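PDB 3WAD: glycosyltransferase from Streptomyces halstedii, which belongs to the GT-B class of glycosyltransferases, built from two Rossmann-like domains, and is related to the erythromycin biosynthesis protein CIII family. Local coordinates for residues 317-320 / 324-327; 335-340 / 370-375; 348-353 / 359-364; 376-379 / 384-387. One frame throughout, in Å; residues are numbered along the deposited sequence.

Contact 1 (317-320 / 324-327)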
# COMPACT_ATOMS: atom_id res chain seq x y z
N ILE B 317 -18.36 19.89 -3.45
CA ILE B 317 -18.68 18.51 -3.82
C ILE B 317 -20.07 18.24 -3.30
O ILE B 317 -20.41 18.58 -2.17
CB ILE B 317 -17.66 17.46 -3.20
CG1 ILE B 317 -18.02 16.02 -3.62
CG2 ILE B 317 -17.55 17.68 -1.71
CD1 ILE B 317 -16.83 15.07 -3.55
N VAL B 318 -20.85 17.61 -4.15
CA VAL B 318 -22.25 17.25 -3.87
C VAL B 318 -22.26 15.77 -3.72
O VAL B 318 -21.91 15.08 -4.69
CB VAL B 318 -23.16 17.64 -5.11
CG1 VAL B 318 -24.63 17.38 -4.82
CG2 VAL B 318 -22.95 19.11 -5.46
N HIS B 319 -22.69 15.25 -2.56
CA HIS B 319 -22.58 13.81 -2.38
C HIS B 319 -23.55 13.29 -1.28
O HIS B 319 -24.30 14.09 -0.67
CB HIS B 319 -21.09 13.45 -2.11
CG HIS B 319 -20.61 13.84 -0.75
ND1 HIS B 319 -20.32 15.14 -0.39
CD2 HIS B 319 -20.45 13.10 0.37
CE1 HIS B 319 -19.95 15.17 0.87
NE2 HIS B 319 -20.02 13.95 1.36
N HIS B 320 -23.57 11.98 -1.04
CA HIS B 320 -24.55 11.44 -0.09
C HIS B 320 -24.11 11.38 1.37
O HIS B 320 -24.87 10.84 2.24
CB HIS B 320 -25.03 10.10 -0.53
CG HIS B 320 -24.08 9.00 -0.22
ND1 HIS B 320 -22.97 8.74 -0.99
CD2 HIS B 320 -24.07 8.10 0.80
CE1 HIS B 320 -22.32 7.70 -0.47
NE2 HIS B 320 -22.97 7.30 0.61
N GLY B 324 -16.04 8.09 3.35
CA GLY B 324 -14.85 8.18 2.46
C GLY B 324 -14.86 9.52 1.78
O GLY B 324 -13.84 10.22 1.72
N THR B 325 -16.03 9.89 1.24
CA THR B 325 -16.13 11.13 0.50
C THR B 325 -16.06 12.36 1.37
O THR B 325 -15.38 13.31 1.00
CB THR B 325 -17.38 11.19 -0.37
OG1 THR B 325 -17.31 10.11 -1.31
CG2 THR B 325 -17.48 12.47 -1.13
N ARG B 326 -16.71 12.33 2.51
CA ARG B 326 -16.62 13.48 3.40
C ARG B 326 -15.22 13.64 4.03
O ARG B 326 -14.79 14.75 4.31
CB ARG B 326 -17.70 13.45 4.48
CG ARG B 326 -17.46 12.45 5.56
CD ARG B 326 -18.72 12.25 6.38
NE ARG B 326 -18.38 11.33 7.48
CZ ARG B 326 -19.19 10.41 7.97
NH1 ARG B 326 -20.44 10.27 7.47
NH2 ARG B 326 -18.78 9.62 8.97
N THR B 327 -14.48 12.55 4.22
CA THR B 327 -13.13 12.69 4.73
C THR B 327 -12.27 13.33 3.67
O THR B 327 -11.39 14.10 4.02
CB THR B 327 -12.51 11.35 5.22
OG1 THR B 327 -13.36 10.79 6.19
CG2 THR B 327 -11.21 11.56 5.90
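H319, at the end of strand 314-319, and T325, in the first turn of helix 323-332, mark the closest backbone approach, with their CA atoms 7.6 Å apart and both CB atoms pointed across the gap. No direct hydrogen bond links the two segments, and the contact rests mainly on one methyl. T325 CG2 lies over one face of the H319 imidazole, 3.6 Å from the ring centroid and 23° off the ring normal, which meets the criteria of a CH-pi contact. The methyl is displaced toward the CG–CD2 side of the ring; T325 CG2 is 3.4 Å from H319 CD2. With CG2 trans to its own backbone N (chi1 of OG1 -61°), T325 turns this methyl to the strand. T325 CG2 also meets I317 CD1 at 3.6 Å, so one threonine methyl bridges two strand residues whose side chains emerge on the same side of the sheet. R326 adds a lesser touch, its CB 3.9 Å from H319 NE2, while its extended chain carries the guanidinium away to a salt bridge with D345 and a hydrogen bond to G321 O. The contact closes the strand-to-helix half of the beta-alpha-beta unit 314-319, 323-332, 336-338. Around it, Q336 of strand 336-338 touches I317, H319 and R326, strand 247-251 flanks the other edge of strand 314-319, and V349 and F353 of helix 346-355 pack on R326.

Contact 2 (335-340 / 370-375)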
# COMPACT_ATOMS: atom_id res chain seq x y z
N PRO B 335 -16.13 22.82 0.48
CA PRO B 335 -17.53 22.86 0.91
C PRO B 335 -18.35 21.74 0.29
O PRO B 335 -18.06 21.25 -0.81
CB PRO B 335 -18.02 24.19 0.37
CG PRO B 335 -16.82 25.03 0.20
CD PRO B 335 -15.74 24.04 -0.25
N GLN B 336 -19.41 21.36 0.99
CA GLN B 336 -20.20 20.20 0.68
C GLN B 336 -21.67 20.55 0.46
O GLN B 336 -22.24 21.38 1.17
CB GLN B 336 -20.09 19.19 1.84
CG GLN B 336 -18.74 18.65 2.01
CD GLN B 336 -18.65 17.72 3.23
OE1 GLN B 336 -19.16 16.63 3.21
NE2 GLN B 336 -18.05 18.20 4.29
N LEU B 337 -22.29 19.89 -0.52
CA LEU B 337 -23.72 19.80 -0.53
C LEU B 337 -24.05 18.34 -0.31
O LEU B 337 -23.63 17.47 -1.08
CB LEU B 337 -24.29 20.43 -1.84
CG LEU B 337 -25.71 20.30 -2.40
CD1 LEU B 337 -26.76 20.06 -1.38
CD2 LEU B 337 -26.04 21.41 -3.48
N ILE B 338 -24.71 18.08 0.81
CA ILE B 338 -24.95 16.71 1.29
C ILE B 338 -26.39 16.37 1.07
O ILE B 338 -27.26 17.10 1.49
CB ILE B 338 -24.53 16.54 2.82
CG1 ILE B 338 -23.06 16.92 3.01
CG2 ILE B 338 -24.71 15.06 3.29
CD1 ILE B 338 -22.65 17.25 4.46
N VAL B 339 -26.64 15.29 0.37
CA VAL B 339 -27.96 14.74 0.28
C VAL B 339 -27.92 13.41 1.09
O VAL B 339 -27.63 12.35 0.52
CB VAL B 339 -28.39 14.49 -1.19
CG1 VAL B 339 -29.79 13.79 -1.27
CG2 VAL B 339 -28.46 15.79 -1.96
N PRO B 340 -28.22 13.45 2.42
CA PRO B 340 -27.81 12.27 3.22
C PRO B 340 -28.52 10.97 2.86
O PRO B 340 -29.72 10.92 2.63
CB PRO B 340 -28.12 12.65 4.67
CG PRO B 340 -28.33 14.18 4.69
CD PRO B 340 -28.55 14.63 3.24
N ASP B 370 -34.26 22.50 -8.38
CA ASP B 370 -34.08 23.88 -8.06
C ASP B 370 -33.40 24.10 -6.71
O ASP B 370 -32.51 24.96 -6.61
CB ASP B 370 -35.41 24.62 -8.11
CG ASP B 370 -35.83 24.96 -9.54
OD1 ASP B 370 -35.28 24.39 -10.51
OD2 ASP B 370 -36.75 25.81 -9.67
N ARG B 371 -33.83 23.33 -5.70
CA ARG B 371 -33.18 23.33 -4.38
C ARG B 371 -31.71 22.97 -4.41
O ARG B 371 -30.90 23.69 -3.80
CB ARG B 371 -33.93 22.46 -3.38
CG ARG B 371 -35.18 23.12 -2.97
CD ARG B 371 -35.90 22.38 -1.86
NE ARG B 371 -37.33 22.33 -2.19
CZ ARG B 371 -38.29 21.73 -1.49
NH1 ARG B 371 -38.02 21.10 -0.34
NH2 ARG B 371 -39.56 21.77 -1.93
N LEU B 372 -31.33 21.92 -5.12
CA LEU B 372 -29.89 21.58 -5.27
C LEU B 372 -29.10 22.69 -5.95
O LEU B 372 -28.05 23.11 -5.48
CB LEU B 372 -29.67 20.34 -6.10
CG LEU B 372 -29.84 18.95 -5.53
CD1 LEU B 372 -29.46 17.92 -6.66
CD2 LEU B 372 -29.03 18.73 -4.20
N ARG B 373 -29.61 23.18 -7.08
CA ARG B 373 -28.91 24.20 -7.82
C ARG B 373 -28.68 25.44 -6.95
O ARG B 373 -27.51 25.99 -6.84
CB ARG B 373 -29.73 24.51 -9.07
CG ARG B 373 -29.18 25.57 -9.93
CD ARG B 373 -30.33 26.21 -10.73
NE ARG B 373 -31.24 27.00 -9.90
CZ ARG B 373 -32.50 27.32 -10.23
NH1 ARG B 373 -33.02 26.95 -11.41
NH2 ARG B 373 -33.23 28.04 -9.38
N ASP B 374 -29.75 25.87 -6.27
CA ASP B 374 -29.66 27.07 -5.42
C ASP B 374 -28.63 26.89 -4.33
O ASP B 374 -27.81 27.78 -4.09
CB ASP B 374 -31.01 27.44 -4.81
CG ASP B 374 -31.98 27.97 -5.84
OD1 ASP B 374 -31.52 28.31 -6.95
OD2 ASP B 374 -33.22 28.00 -5.53
N GLN B 375 -28.65 25.74 -3.66
CA GLN B 375 -27.61 25.46 -2.64
C GLN B 375 -26.20 25.49 -3.25
O GLN B 375 -25.28 26.13 -2.73
CB GLN B 375 -27.95 24.15 -1.96
CG GLN B 375 -29.15 24.25 -1.04
CD GLN B 375 -29.36 22.96 -0.21
OE1 GLN B 375 -29.15 21.86 -0.69
NE2 GLN B 375 -29.77 23.11 1.01
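Strand 336-338 faces helix 369-381 most closely where L337 and Q375 bring their CA atoms to 7.2 Å, and no hydrogen bond spans the two segments. L337 points its CB at the helix and supplies both of its methyls. L337 CD2 sits 3.3 Å from the backbone O of L372 and 3.7 Å from Q375 CB, and L337 CD1 lies by the Q375 amide and 3.9 Å from L372 CD2. The L337 chi2 of 27° is off the staggered values, which may reflect some strain. L372 reaches back with the same CD2 methyl, which also meets V339 CG2 at 3.7 Å; it therefore bridges L337 of the strand and V339 just past its end, crossing each at about a right angle. Q375 likewise crosses L337 at about a right angle, its OE1 3.1 Å from L337 CD1. Beyond the contact, Q375 NE2 bonds to V361 O, and Q375 OE1 lies by T362 OG1 at a separation too short to be taken at face value; these partners probably set the amide's orientation. On the solvent side of the helix, R373 grips one oxygen of D374 side-on, NH2 lying 3.0 Å from OD1. Apolar packing of a helix on one face of a parallel sheet, with I338 turned to helix 346-355 on the other, is characteristic of the layered alpha/beta/alpha architecture of a Rossmann-like GT-B domain.

Contact 3 (348-353 / 359-364)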
# COMPACT_ATOMS: atom_id res chain seq x y z
N TYR B 348 -26.75 12.61 10.49
CA TYR B 348 -26.31 13.22 11.72
C TYR B 348 -25.02 13.98 11.48
O TYR B 348 -24.87 15.10 11.93
CB TYR B 348 -26.16 12.16 12.80
CG TYR B 348 -25.61 12.74 14.09
CD1 TYR B 348 -26.46 12.97 15.15
CD2 TYR B 348 -24.24 13.05 14.23
CE1 TYR B 348 -25.98 13.45 16.34
CE2 TYR B 348 -23.74 13.52 15.40
CZ TYR B 348 -24.63 13.75 16.44
OH TYR B 348 -24.19 14.20 17.62
N VAL B 349 -24.09 13.38 10.72
CA VAL B 349 -22.85 14.08 10.38
C VAL B 349 -23.15 15.26 9.43
O VAL B 349 -22.52 16.31 9.53
CB VAL B 349 -21.88 13.14 9.74
CG1 VAL B 349 -20.68 13.91 9.09
CG2 VAL B 349 -21.39 12.11 10.81
N ALA B 350 -24.14 15.09 8.53
CA ALA B 350 -24.48 16.21 7.64
C ALA B 350 -24.84 17.49 8.45
O ALA B 350 -24.37 18.58 8.14
CB ALA B 350 -25.59 15.86 6.66
N GLU B 351 -25.61 17.31 9.52
CA GLU B 351 -26.05 18.46 10.33
C GLU B 351 -24.89 19.07 11.05
O GLU B 351 -24.83 20.29 11.15
CB GLU B 351 -27.08 18.00 11.32
CG GLU B 351 -28.12 18.99 11.68
CD GLU B 351 -29.31 18.16 12.15
OE1 GLU B 351 -29.38 17.00 11.64
OE2 GLU B 351 -30.11 18.61 13.03
N ARG B 352 -23.94 18.24 11.53
CA ARG B 352 -22.71 18.76 12.15
C ARG B 352 -21.92 19.70 11.21
O ARG B 352 -21.52 20.77 11.61
CB ARG B 352 -21.86 17.60 12.70
CG ARG B 352 -21.95 17.42 14.25
CD ARG B 352 -23.21 16.77 14.70
NE ARG B 352 -24.32 17.73 14.91
CZ ARG B 352 -25.61 17.39 14.87
NH1 ARG B 352 -25.96 16.14 14.65
NH2 ARG B 352 -26.55 18.30 15.05
N PHE B 353 -21.74 19.31 9.95
CA PHE B 353 -21.06 20.15 8.98
C PHE B 353 -21.87 21.43 8.72
O PHE B 353 -21.29 22.52 8.59
CB PHE B 353 -20.93 19.43 7.65
CG PHE B 353 -19.78 18.44 7.56
CD1 PHE B 353 -20.04 17.08 7.36
CD2 PHE B 353 -18.45 18.88 7.61
CE1 PHE B 353 -19.01 16.15 7.27
CE2 PHE B 353 -17.35 17.95 7.51
CZ PHE B 353 -17.64 16.60 7.33
N ALA B 359 -21.26 23.30 5.03
CA ALA B 359 -22.07 22.51 4.15
C ALA B 359 -23.53 23.05 4.09
O ALA B 359 -23.98 23.71 5.01
CB ALA B 359 -22.08 21.10 4.66
N LEU B 360 -24.25 22.70 3.03
CA LEU B 360 -25.68 22.88 2.97
C LEU B 360 -26.29 21.50 2.79
O LEU B 360 -25.69 20.67 2.19
CB LEU B 360 -26.05 23.80 1.80
CG LEU B 360 -25.70 25.26 2.03
CD1 LEU B 360 -26.06 26.02 0.78
CD2 LEU B 360 -26.44 25.80 3.29
N VAL B 361 -27.45 21.25 3.37
CA VAL B 361 -28.03 19.92 3.33
C VAL B 361 -29.40 19.95 2.64
O VAL B 361 -30.22 20.80 2.97
CB VAL B 361 -28.24 19.32 4.81
CG1 VAL B 361 -28.83 17.94 4.78
CG2 VAL B 361 -26.90 19.30 5.62
N THR B 362 -29.67 19.01 1.73
CA THR B 362 -31.07 18.73 1.35
C THR B 362 -31.47 17.31 1.62
O THR B 362 -30.94 16.42 0.99
CB THR B 362 -31.34 19.05 -0.16
OG1 THR B 362 -31.05 20.42 -0.38
CG2 THR B 362 -32.81 18.80 -0.48
N GLU B 363 -32.40 17.06 2.52
CA GLU B 363 -32.83 15.67 2.74
C GLU B 363 -33.46 15.09 1.51
O GLU B 363 -34.02 15.82 0.71
CB GLU B 363 -33.84 15.57 3.85
CG GLU B 363 -33.40 16.18 5.14
CD GLU B 363 -32.36 15.33 5.91
OE1 GLU B 363 -32.14 14.12 5.58
OE2 GLU B 363 -31.77 15.87 6.88
N VAL B 364 -33.40 13.78 1.38
CA VAL B 364 -34.03 13.10 0.26
C VAL B 364 -35.50 13.57 0.03
O VAL B 364 -35.79 14.09 -1.05
CB VAL B 364 -33.88 11.56 0.37
CG1 VAL B 364 -34.75 10.85 -0.61
CG2 VAL B 364 -32.44 11.17 0.07
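V361 holds CG2 beside its backbone N and opposite its carbonyl carbon, with CG1 trans to N (chi1 -180°), and this rotation turns the CG2 methyl to A350. V361 CG2 meets A350 CB at 3.8 Å and rests 3.6 Å from the backbone O of the same alanine, so one methyl touches both the side chain and the main chain of the helix. F353 has CG in the equivalent position (chi1 -81°), yet here the ring leads away from the strand, and the beta carbon is left to make the contact. F353 CB and A359 CB are 3.6 Å apart, both directed across the interface. With only beta carbons meeting between these two side chains, the CA atoms of F353 and A359 come to 5.5 Å, while those of A350 and V361 stand 6.7 Å apart. Three residues forward on the helix, nearly one turn, correspond to two back along the strand, so the segments run in opposite directions and alternate strand residues face the helix. L360, between them, points its CB to the other side of the sheet, where it meets Q375, R378 and L379 of helix 369-381. No hydrogen bond crosses between the segments, and the interface is apolar side-chain packing, with one methyl also resting on A350 O. The F353 ring, turned from the strand, instead reaches Q336 and I338 of strand 336-338 and I330 of helix 323-332. The contact is the helix-to-strand return of the beta-alpha-beta unit 336-338, 346-355, 359-361, the crossover by which parallel strands are linked in a Rossmann-like fold.

Contact 4 (376-379 / 384-387)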
# COMPACT_ATOMS: atom_id res chain seq x y z
N LEU B 376 -26.02 24.82 -4.39
CA LEU B 376 -24.73 24.79 -5.06
C LEU B 376 -24.24 26.17 -5.42
O LEU B 376 -23.03 26.49 -5.24
CB LEU B 376 -24.75 23.89 -6.31
CG LEU B 376 -23.36 23.57 -6.92
CD1 LEU B 376 -22.40 23.09 -5.85
CD2 LEU B 376 -23.45 22.54 -8.04
N ARG B 377 -25.17 27.02 -5.92
CA ARG B 377 -24.86 28.36 -6.27
C ARG B 377 -24.38 29.12 -5.03
O ARG B 377 -23.45 29.89 -5.13
CB ARG B 377 -26.07 29.02 -6.94
CG ARG B 377 -26.28 28.58 -8.37
CD ARG B 377 -27.22 29.55 -9.09
NE ARG B 377 -28.25 28.91 -9.93
CZ ARG B 377 -28.79 29.47 -11.02
NH1 ARG B 377 -28.36 30.65 -11.46
NH2 ARG B 377 -29.70 28.85 -11.72
N ARG B 378 -24.99 28.92 -3.86
CA ARG B 378 -24.48 29.55 -2.63
C ARG B 378 -23.07 29.14 -2.22
O ARG B 378 -22.22 29.98 -1.87
CB ARG B 378 -25.42 29.34 -1.48
CG ARG B 378 -26.78 30.00 -1.72
CD ARG B 378 -27.57 29.95 -0.47
NE ARG B 378 -26.79 30.57 0.60
CZ ARG B 378 -26.93 30.30 1.89
NH1 ARG B 378 -27.79 29.39 2.34
NH2 ARG B 378 -26.19 30.96 2.75
N LEU B 379 -22.82 27.84 -2.28
CA LEU B 379 -21.47 27.28 -1.96
C LEU B 379 -20.38 27.90 -2.81
O LEU B 379 -19.28 28.21 -2.29
CB LEU B 379 -21.49 25.78 -2.17
CG LEU B 379 -22.37 24.99 -1.21
CD1 LEU B 379 -22.08 23.51 -1.38
CD2 LEU B 379 -22.08 25.45 0.20
N SER B 384 -18.12 32.29 2.89
CA SER B 384 -18.18 31.80 4.22
C SER B 384 -18.02 30.23 4.29
O SER B 384 -17.32 29.70 5.16
CB SER B 384 -19.48 32.25 4.85
OG SER B 384 -20.55 31.46 4.39
N PHE B 385 -18.69 29.52 3.38
CA PHE B 385 -18.58 28.06 3.24
C PHE B 385 -17.16 27.58 3.02
O PHE B 385 -16.71 26.69 3.73
CB PHE B 385 -19.51 27.54 2.13
CG PHE B 385 -20.96 27.83 2.41
CD1 PHE B 385 -21.65 27.06 3.32
CD2 PHE B 385 -21.59 28.91 1.80
CE1 PHE B 385 -22.92 27.31 3.57
CE2 PHE B 385 -22.87 29.18 2.07
CZ PHE B 385 -23.56 28.38 2.94
N LYS B 386 -16.45 28.20 2.10
CA LYS B 386 -15.04 27.90 1.95
C LYS B 386 -14.27 28.12 3.26
O LYS B 386 -13.43 27.28 3.63
CB LYS B 386 -14.41 28.69 0.77
CG LYS B 386 -12.91 28.44 0.55
CD LYS B 386 -12.60 26.86 0.33
CE LYS B 386 -11.13 26.57 -0.13
NZ LYS B 386 -10.97 25.10 -0.50
N ALA B 387 -14.49 29.25 3.96
CA ALA B 387 -13.73 29.54 5.20
C ALA B 387 -13.98 28.45 6.27
O ALA B 387 -13.06 27.92 6.89
CB ALA B 387 -14.10 30.95 5.76
O HOH W 1 -17.46 29.26 -0.49
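Two successive helices, 369-381 and 384-397, meet at the turn between them, where L379 and R378 of the first receive the ring of F385 from the start of the second. L379 CD2 stands over one face of that ring, 3.6 Å from its centroid and 21° off the normal, a CH-pi contact displaced toward the CG–CD1 side; L379 CD2 to F385 CG is 3.4 Å. The leucine and the phenylalanine cross at about a right angle, with the CA atoms of L379 and F385 6.0 Å apart. F385 has CG opposite its carbonyl carbon (chi1 -61°), which aims the ring back at the first helix. R378 comes to the ring's edge instead: its NH2 lies near the ring plane, 3.7 Å from F385 CZ. The guanidinium and ring planes are 74° apart, so the phenyl edge abuts a guanidinium face and the two groups do not stack. A bend at chi3 shapes the arginine chain, and its NE forms a salt bridge with E382 in the linker. This junction of two consecutive helices lies beside the parallel sheet of the C-terminal Rossmann-like domain: F385 touches L360 of edge strand 359-361 and also P335. A water spans the backbones, donating to L379 O at 2.8 Å and accepting from K386 N at 3.0 Å, and thus joins a carbonyl late in one helix to an amide early in the next.

All four contacts lie in the C-terminal Rossmann-like domain, their centres 9 to 15 Å apart. Along the chain, contact 1 comes first, contact 3 is nested inside the loop closed by contact 2, and contact 4 follows. Strands 314-319, 336-338 and 359-361 are consecutive neighbours in one parallel sheet, joined by backbone bonds such as I317 O to L337 N (2.8 Å) and Q336 O to L360 N (3.0 Å). Contacts 1 and 3 place helices 323-332 and 346-355 against one face. Contacts 2 and 4 share helix 369-381 on the other. Together they give this part of the domain a three-layer alpha/beta/alpha arrangement.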